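REP-associated tyrosine transposase (Escherichia coli, PDB 4ER8) binds hairpins of repetitive extragenic palindromes (REPs) and cleaves and recombines the mosaic DNA elements that contain them. Local coordinates at residues V18-N22 / N92-P96; L56-H61 / N119-W125. All blocks are in the same frame, centred on the assembly; numbering follows the deposited sequence.

In the fold
Strand 13-19 runs first and ends in V18-N22, the first half of contact 1. Helices and strand 49-55 follow, then L56-H61, the turn and start of strand 59-65. Helix 73-87 comes next, and the loop N92-P96 after it returns to V18-N22 and closes contact 1. Strand 99-102 then leads to helix 106-122, whose last turn and the residues after it, N119-W125, meet L56-H61 and close contact 2. The two closed loops cross, because their segments alternate along the chain. Strands 13-19 and 59-65 are neighbours in the sheet, so the contacts touch there through V18 with M60 and L20 with E58. Contact 1 faces the DNA, and contact 2 holds the nickel ion.

Contact 1: V18-N22 / N92-P96; sequences VNLRN and NIWQP. With nucleotides of chain B.
R21 and N92 meet through their polar ends. R21 NH1 donates to N92 OD1 at 3.2 Å. The bond falls on a lone pair in the amide plane, with the oxygen near the guanidinium plane. The two flat groups are turned 61° from each other. P96 CD lies over one face of the guanidinium. The base of DG5 of chain B lies over part of the opposite face, with C4 3.4 Å from R21 CZ. This probably limits how the group can turn, though its exact place is less sure.

Q95 meets the preceding nucleotide, DG4 of chain B. Its CG is anti to the backbone N (chi1 158°), and the extended chain carries the amide to the guanine. Q95 NE2 donates to N3 of DG4 of chain B at 3.0 Å. N2 of the same nucleotide of chain B donates to Q95 OE1 at 3.1 Å. This pair of nearly straight bonds fixes the amide's rotation against the guanine.

The backbones join the end of strand 13-19 and the turn after it to the loop 92-96. Q95 N bonds N19 O and R21 N bonds I93 O, each at 2.7 Å, flanking a single bridge between L20 and W94. L20 CD1 makes a CH-pi contact 3.9 Å from the centroid of the W94 six-membered ring. V18 CG1 reaches the same ring at CZ3, 3.5 Å away.

W94 NE1 bonds K81 O of helix 73-87. V18 and I93 also pack on that helix, while L20, I93 and W94 touch helix 27-30. Through V18 the contact continues to M60 of strand 59-65.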
loop_
_atom_site.group_PDB
_atom_site.type_symbol
_atom_site.label_atom_id
_atom_site.label_comp_id
_atom_site.label_asym_id
_atom_site.label_seq_id
_atom_site.Cartn_x
_atom_site.Cartn_y
_atom_site.Cartn_z
ATOM N N VAL A 18 -4.055 0.487 3.909
ATOM C CA VAL A 18 -4.180 1.520 4.928
ATOM C C VAL A 18 -5.138 2.587 4.370
ATOM O O VAL A 18 -4.968 3.110 3.244
ATOM C CB VAL A 18 -2.847 2.099 5.248
ATOM C CG1 VAL A 18 -2.999 3.284 6.097
ATOM C CG2 VAL A 18 -1.921 1.047 5.898
ATOM N N ASN A 19 -6.180 2.868 5.140
ATOM C CA ASN A 19 -7.201 3.787 4.713
ATOM C C ASN A 19 -7.171 5.039 5.529
ATOM O O ASN A 19 -6.922 5.026 6.735
ATOM C CB ASN A 19 -8.583 3.181 4.868
ATOM C CG ASN A 19 -8.838 2.027 3.920
ATOM O OD1 ASN A 19 -9.103 0.921 4.365
ATOM N ND2 ASN A 19 -8.785 2.279 2.616
ATOM N N LEU A 20 -7.442 6.137 4.839
ATOM C CA LEU A 20 -7.738 7.394 5.474
ATOM C C LEU A 20 -9.168 7.234 5.975
ATOM O O LEU A 20 -10.016 6.582 5.292
ATOM C CB LEU A 20 -7.652 8.499 4.442
ATOM C CG LEU A 20 -6.711 9.632 4.790
ATOM C CD1 LEU A 20 -5.464 9.123 5.488
ATOM C CD2 LEU A 20 -6.365 10.349 3.533
ATOM N N ARG A 21 -9.410 7.788 7.169
ATOM C CA ARG A 21 -10.721 7.803 7.828
ATOM C C ARG A 21 -11.845 8.420 6.963
ATOM O O ARG A 21 -12.942 7.892 6.916
ATOM C CB ARG A 21 -10.606 8.532 9.174
ATOM C CG ARG A 21 -11.819 8.404 10.069
ATOM C CD ARG A 21 -11.432 8.283 11.524
ATOM N NE ARG A 21 -12.017 7.050 12.048
ATOM C CZ ARG A 21 -11.579 6.434 13.136
ATOM N NH1 ARG A 21 -10.569 6.928 13.837
ATOM N NH2 ARG A 21 -12.133 5.307 13.514
ATOM N N ASN A 22 -11.523 9.504 6.253
ATOM C CA ASN A 22 -12.476 10.323 5.465
ATOM C C ASN A 22 -12.535 9.967 3.947
ATOM O O ASN A 22 -11.572 10.164 3.192
ATOM C CB ASN A 22 -12.145 11.817 5.737
ATOM C CG ASN A 22 -12.887 12.805 4.824
ATOM O OD1 ASN A 22 -13.943 12.525 4.238
ATOM N ND2 ASN A 22 -12.310 13.997 4.719
ATOM N N ASN A 92 -5.884 12.644 13.745
ATOM C CA ASN A 92 -6.849 11.549 13.607
ATOM C C ASN A 92 -7.332 11.295 12.163
ATOM O O ASN A 92 -8.517 11.092 11.905
ATOM C CB ASN A 92 -8.053 11.799 14.526
ATOM C CG ASN A 92 -9.077 10.679 14.455
ATOM O OD1 ASN A 92 -8.716 9.499 14.312
ATOM N ND2 ASN A 92 -10.370 11.037 14.534
ATOM N N ILE A 93 -6.406 11.296 11.220
ATOM C CA ILE A 93 -6.778 11.072 9.824
ATOM C C ILE A 93 -6.905 9.598 9.417
ATOM O O ILE A 93 -7.678 9.285 8.524
ATOM C CB ILE A 93 -5.780 11.758 8.878
ATOM C CG1 ILE A 93 -4.363 11.162 9.061
ATOM C CG2 ILE A 93 -5.842 13.277 9.094
ATOM C CD1 ILE A 93 -3.248 11.867 8.280
ATOM N N TRP A 94 -6.142 8.718 10.070
ATOM C CA TRP A 94 -6.028 7.305 9.690
ATOM C C TRP A 94 -7.168 6.420 10.139
ATOM O O TRP A 94 -7.583 6.510 11.276
ATOM C CB TRP A 94 -4.746 6.736 10.311
ATOM C CG TRP A 94 -3.516 7.394 9.732
ATOM C CD1 TRP A 94 -2.621 8.211 10.384
ATOM C CD2 TRP A 94 -3.080 7.333 8.364
ATOM N NE1 TRP A 94 -1.653 8.653 9.498
ATOM C CE2 TRP A 94 -1.909 8.121 8.260
ATOM C CE3 TRP A 94 -3.562 6.679 7.222
ATOM C CZ2 TRP A 94 -1.208 8.269 7.059
ATOM C CZ3 TRP A 94 -2.866 6.819 6.022
ATOM C CH2 TRP A 94 -1.703 7.615 5.950
ATOM N N GLN A 95 -7.644 5.514 9.292
ATOM C CA GLN A 95 -8.329 4.354 9.867
ATOM C C GLN A 95 -7.334 3.619 10.797
ATOM O O GLN A 95 -6.204 3.332 10.422
ATOM C CB GLN A 95 -8.958 3.412 8.830
ATOM C CG GLN A 95 -9.179 1.994 9.361
ATOM C CD GLN A 95 -10.151 1.181 8.562
ATOM O OE1 GLN A 95 -10.309 1.378 7.365
ATOM N NE2 GLN A 95 -10.813 0.249 9.210
ATOM N N PRO A 96 -7.730 3.400 12.049
ATOM C CA PRO A 96 -6.839 2.741 12.983
ATOM C C PRO A 96 -6.310 1.421 12.427
ATOM O O PRO A 96 -6.968 0.756 11.610
ATOM C CB PRO A 96 -7.769 2.469 14.189
ATOM C CG PRO A 96 -8.677 3.676 14.198
ATOM C CD PRO A 96 -8.975 3.851 12.705
ATOM P P DG B 5 -14.103 2.477 13.110
ATOM O OP1 DG B 5 -15.569 2.743 13.081
ATOM O OP2 DG B 5 -13.169 3.565 12.814
ATOM O "O5'" DG B 5 -13.594 1.883 14.489
ATOM C "C5'" DG B 5 -12.206 1.802 14.717
ATOM C "C4'" DG B 5 -11.926 2.432 16.056
ATOM O "O4'" DG B 5 -11.987 3.873 15.899
ATOM C "C3'" DG B 5 -12.912 2.131 17.197
ATOM O "O3'" DG B 5 -12.149 1.758 18.311
ATOM C "C2'" DG B 5 -13.573 3.477 17.495
ATOM C "C1'" DG B 5 -12.443 4.418 17.140
ATOM N N9 DG B 5 -12.677 5.818 16.812
ATOM C C8 DG B 5 -11.886 6.869 17.243
ATOM N N7 DG B 5 -12.248 8.009 16.711
ATOM C C5 DG B 5 -13.331 7.664 15.872
ATOM C C6 DG B 5 -14.168 8.480 15.046
ATOM O O6 DG B 5 -14.109 9.717 14.892
ATOM N N1 DG B 5 -15.149 7.763 14.347
ATOM C C2 DG B 5 -15.306 6.395 14.420
ATOM N N2 DG B 5 -16.305 5.880 13.673
ATOM N N3 DG B 5 -14.557 5.615 15.210
ATOM C C4 DG B 5 -13.599 6.322 15.913
ATOM P P DA B 3 -11.693 -9.608 11.999
ATOM O OP1 DA B 3 -11.168 -8.930 13.185
ATOM O OP2 DA B 3 -12.760 -10.572 12.292
ATOM O "O5'" DA B 3 -12.176 -8.721 10.762
ATOM C "C5'" DA B 3 -11.357 -7.733 10.177
ATOM C "C4'" DA B 3 -11.330 -6.496 11.087
ATOM O "O4'" DA B 3 -10.442 -5.499 10.536
ATOM C "C3'" DA B 3 -12.636 -5.785 11.340
ATOM O "O3'" DA B 3 -12.512 -5.184 12.567
ATOM C "C2'" DA B 3 -12.632 -4.732 10.239
ATOM C "C1'" DA B 3 -11.152 -4.329 10.233
ATOM N N9 DA B 3 -10.519 -3.883 8.988
ATOM C C8 DA B 3 -10.754 -4.302 7.707
ATOM N N7 DA B 3 -9.986 -3.716 6.820
ATOM C C5 DA B 3 -9.203 -2.847 7.566
ATOM C C6 DA B 3 -8.184 -1.925 7.216
ATOM N N6 DA B 3 -7.724 -1.690 5.952
ATOM N N1 DA B 3 -7.611 -1.265 8.240
ATOM C C2 DA B 3 -8.038 -1.490 9.472
ATOM N N3 DA B 3 -8.990 -2.302 9.906
ATOM C C4 DA B 3 -9.519 -2.961 8.895
ATOM P P DG B 4 -13.785 -4.511 13.349
ATOM O OP1 DG B 4 -13.414 -4.536 14.779
ATOM O OP2 DG B 4 -15.037 -5.096 12.826
ATOM O "O5'" DG B 4 -13.775 -2.964 12.976
ATOM C "C5'" DG B 4 -12.657 -2.148 13.203
ATOM C "C4'" DG B 4 -12.793 -0.922 12.320
ATOM O "O4'" DG B 4 -12.823 -1.408 10.952
ATOM C "C3'" DG B 4 -14.074 -0.095 12.482
ATOM O "O3'" DG B 4 -13.771 1.227 12.140
ATOM C "C2'" DG B 4 -15.002 -0.675 11.414
ATOM C "C1'" DG B 4 -13.994 -0.882 10.291
ATOM N N9 DG B 4 -14.372 -1.837 9.232
ATOM C C8 DG B 4 -15.336 -2.813 9.276
ATOM N N7 DG B 4 -15.434 -3.534 8.197
ATOM C C5 DG B 4 -14.456 -3.003 7.368
ATOM C C6 DG B 4 -14.057 -3.380 6.039
ATOM O O6 DG B 4 -14.548 -4.298 5.337
ATOM N N1 DG B 4 -12.996 -2.609 5.528
ATOM C C2 DG B 4 -12.389 -1.624 6.235
ATOM N N2 DG B 4 -11.420 -0.969 5.589
ATOM N N3 DG B 4 -12.745 -1.254 7.474
ATOM C C4 DG B 4 -13.785 -1.980 7.989
#

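Contact 2: L56-H61 / N119-W125; sequences LPEHMH and NPVKHGW. With NI (nickel (II) ion), chain C.
H59 and H123 bind the nickel ion as neighbouring ligands, and their first torsions bring them there. H59 CG sits between its backbone N and carbonyl carbon (chi1 78°), which turns the imidazole toward the helix end. H123 CG is anti to its carbonyl carbon (chi1 -75°), and its ring comes from the opposite direction. The two make an offset edge-to-face pair with planes at 84°, and H59 CE1 lies over the H123 face.

The nickel ion joins both segments. It is bound by H59 NE2 at 2.1 Å and by H61 NE2 at 2.0 Å. The segment 119-125 supplies N119 OD1 at 2.2 Å and H123 NE2 at 2.0 Å. H61 and H123 lie opposite each other across the ion. E161 completes the site. A second shell orients two of the rings. H59 ND1 donates to E58 OE1 at 2.7 Å, close to the imidazole plane and on the syn side of the carboxylate. E58 also forms a salt bridge with R162, and H61 ND1 is hydrogen-bonded to T17 OG1.

Beside the metal site, L56 and P57 pack on W125. P57 CG lies over the face of W125, 3.6 Å from the centroid of its six-membered ring, a CH-pi contact. L56 CD2 meets W125 CD1 at 3.5 Å. An alanine here in place of P57 would probably lose the CH-pi contact and open a gap over that face, leaving the indole to L56 and W132. A Schellman motif at G124 turns the chain before W125.

H59, M60 and H61 are the His-hydrophobe-His signature of the HUH motif, at the start of strand 59-65. The two histidines and a polar ligand from the helix, here N119, are characteristic of HUH nucleases; H123 and E161 add to the site here. Nickel probably stands in for manganese.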
loop_
_atom_site.group_PDB
_atom_site.type_symbol
_atom_site.label_atom_id
_atom_site.label_comp_id
_atom_site.label_asym_id
_atom_site.label_seq_id
_atom_site.Cartn_x
_atom_site.Cartn_y
_atom_site.Cartn_z
ATOM N N LEU A 56 -3.779 6.039 -3.294
ATOM C CA LEU A 56 -4.956 6.604 -3.871
ATOM C C LEU A 56 -5.172 7.894 -3.111
ATOM O O LEU A 56 -4.400 8.181 -2.176
ATOM C CB LEU A 56 -6.118 5.610 -3.838
ATOM C CG LEU A 56 -5.704 4.570 -4.900
ATOM C CD1 LEU A 56 -5.243 3.249 -4.291
ATOM C CD2 LEU A 56 -6.757 4.343 -5.966
ATOM N N PRO A 57 -6.158 8.711 -3.523
ATOM C CA PRO A 57 -6.297 9.962 -2.791
ATOM C C PRO A 57 -6.593 9.709 -1.335
ATOM O O PRO A 57 -6.088 10.439 -0.487
ATOM C CB PRO A 57 -7.488 10.639 -3.464
ATOM C CG PRO A 57 -7.630 9.935 -4.806
ATOM C CD PRO A 57 -7.200 8.537 -4.550
ATOM N N GLU A 58 -7.346 8.653 -1.032
ATOM C CA GLU A 58 -7.763 8.395 0.364
ATOM C C GLU A 58 -7.421 7.039 1.000
ATOM O O GLU A 58 -7.967 6.728 2.052
ATOM C CB GLU A 58 -9.271 8.643 0.532
ATOM C CG GLU A 58 -10.129 8.084 -0.609
ATOM C CD GLU A 58 -9.874 6.622 -0.873
ATOM O OE1 GLU A 58 -9.254 6.288 -1.904
ATOM O OE2 GLU A 58 -10.288 5.793 -0.050
ATOM N N HIS A 59 -6.540 6.244 0.395
ATOM C CA HIS A 59 -6.091 4.969 0.970
ATOM C C HIS A 59 -4.972 4.438 0.112
ATOM O O HIS A 59 -4.707 4.972 -0.972
ATOM C CB HIS A 59 -7.241 3.944 1.046
ATOM C CG HIS A 59 -7.580 3.260 -0.248
ATOM N ND1 HIS A 59 -8.175 3.910 -1.312
ATOM C CD2 HIS A 59 -7.479 1.957 -0.618
ATOM C CE1 HIS A 59 -8.410 3.036 -2.284
ATOM N NE2 HIS A 59 -7.977 1.847 -1.894
ATOM N N MET A 60 -4.308 3.395 0.577
ATOM C CA MET A 60 -3.228 2.847 -0.182
ATOM C C MET A 60 -3.179 1.368 0.085
ATOM O O MET A 60 -3.681 0.910 1.120
ATOM C CB MET A 60 -1.909 3.545 0.167
ATOM C CG MET A 60 -1.353 3.382 1.567
ATOM S SD MET A 60 -0.171 4.758 2.007
ATOM C CE MET A 60 0.147 4.377 3.686
ATOM N N HIS A 61 -2.604 0.624 -0.856
ATOM C CA HIS A 61 -2.345 -0.787 -0.714
ATOM C C HIS A 61 -0.900 -1.007 -1.030
ATOM O O HIS A 61 -0.365 -0.342 -1.923
ATOM C CB HIS A 61 -3.123 -1.551 -1.753
ATOM C CG HIS A 61 -4.589 -1.314 -1.713
ATOM N ND1 HIS A 61 -5.420 -1.935 -0.802
ATOM C CD2 HIS A 61 -5.390 -0.552 -2.492
ATOM C CE1 HIS A 61 -6.667 -1.542 -1.001
ATOM N NE2 HIS A 61 -6.679 -0.714 -2.030
ATOM N N ASN A 119 -5.723 -1.220 -9.086
ATOM C CA ASN A 119 -6.632 -0.607 -8.154
ATOM C C ASN A 119 -7.178 0.764 -8.627
ATOM O O ASN A 119 -8.391 1.017 -8.573
ATOM C CB ASN A 119 -5.971 -0.494 -6.802
ATOM C CG ASN A 119 -6.921 -0.689 -5.714
ATOM O OD1 ASN A 119 -6.904 0.034 -4.719
ATOM N ND2 ASN A 119 -7.792 -1.679 -5.876
ATOM N N PRO A 120 -6.282 1.641 -9.115
ATOM C CA PRO A 120 -6.784 2.979 -9.501
ATOM C C PRO A 120 -7.956 2.856 -10.455
ATOM O O PRO A 120 -8.824 3.755 -10.519
ATOM C CB PRO A 120 -5.594 3.611 -10.182
ATOM C CG PRO A 120 -4.396 3.001 -9.420
ATOM C CD PRO A 120 -4.807 1.560 -9.116
ATOM N N VAL A 121 -8.009 1.725 -11.160
ATOM C CA VAL A 121 -9.030 1.515 -12.186
ATOM C C VAL A 121 -10.254 0.971 -11.508
ATOM O O VAL A 121 -11.332 1.487 -11.704
ATOM C CB VAL A 121 -8.535 0.588 -13.332
ATOM C CG1 VAL A 121 -9.680 0.031 -14.186
ATOM C CG2 VAL A 121 -7.563 1.314 -14.186
ATOM N N LYS A 122 -10.100 -0.059 -10.694
ATOM C CA LYS A 122 -11.228 -0.532 -9.866
ATOM C C LYS A 122 -11.925 0.619 -9.125
ATOM O O LYS A 122 -13.117 0.600 -8.957
ATOM C CB LYS A 122 -10.753 -1.599 -8.858
ATOM C CG LYS A 122 -11.797 -2.071 -7.850
ATOM C CD LYS A 122 -11.166 -2.872 -6.691
ATOM C CE LYS A 122 -12.229 -3.562 -5.828
ATOM N NZ LYS A 122 -13.037 -4.635 -6.516
ATOM N N HIS A 123 -11.185 1.631 -8.702
ATOM C CA HIS A 123 -11.791 2.644 -7.875
ATOM C C HIS A 123 -12.423 3.779 -8.702
ATOM O O HIS A 123 -13.076 4.688 -8.144
ATOM C CB HIS A 123 -10.789 3.181 -6.862
ATOM C CG HIS A 123 -10.512 2.246 -5.722
ATOM N ND1 HIS A 123 -11.488 1.839 -4.832
ATOM C CD2 HIS A 123 -9.354 1.683 -5.290
ATOM C CE1 HIS A 123 -10.945 1.055 -3.912
ATOM N NE2 HIS A 123 -9.652 0.941 -4.170
ATOM N N GLY A 124 -12.229 3.711 -10.021
ATOM C CA GLY A 124 -12.879 4.626 -10.956
ATOM C C GLY A 124 -12.084 5.879 -11.252
ATOM O O GLY A 124 -12.564 6.771 -11.945
ATOM N N TRP A 125 -10.871 5.967 -10.722
ATOM C CA TRP A 125 -10.029 7.122 -10.994
ATOM C C TRP A 125 -9.587 7.202 -12.448
ATOM O O TRP A 125 -9.576 8.283 -13.018
ATOM C CB TRP A 125 -8.812 7.167 -10.059
ATOM C CG TRP A 125 -9.214 7.256 -8.611
ATOM C CD1 TRP A 125 -9.122 6.267 -7.669
ATOM C CD2 TRP A 125 -9.822 8.382 -7.948
ATOM N NE1 TRP A 125 -9.596 6.716 -6.468
ATOM C CE2 TRP A 125 -10.034 8.005 -6.604
ATOM C CE3 TRP A 125 -10.195 9.678 -8.358
ATOM C CZ2 TRP A 125 -10.629 8.872 -5.654
ATOM C CZ3 TRP A 125 -10.781 10.556 -7.399
ATOM C CH2 TRP A 125 -10.986 10.137 -6.069
HETATM NI NI NI C . -8.224 0.096 -3.005
#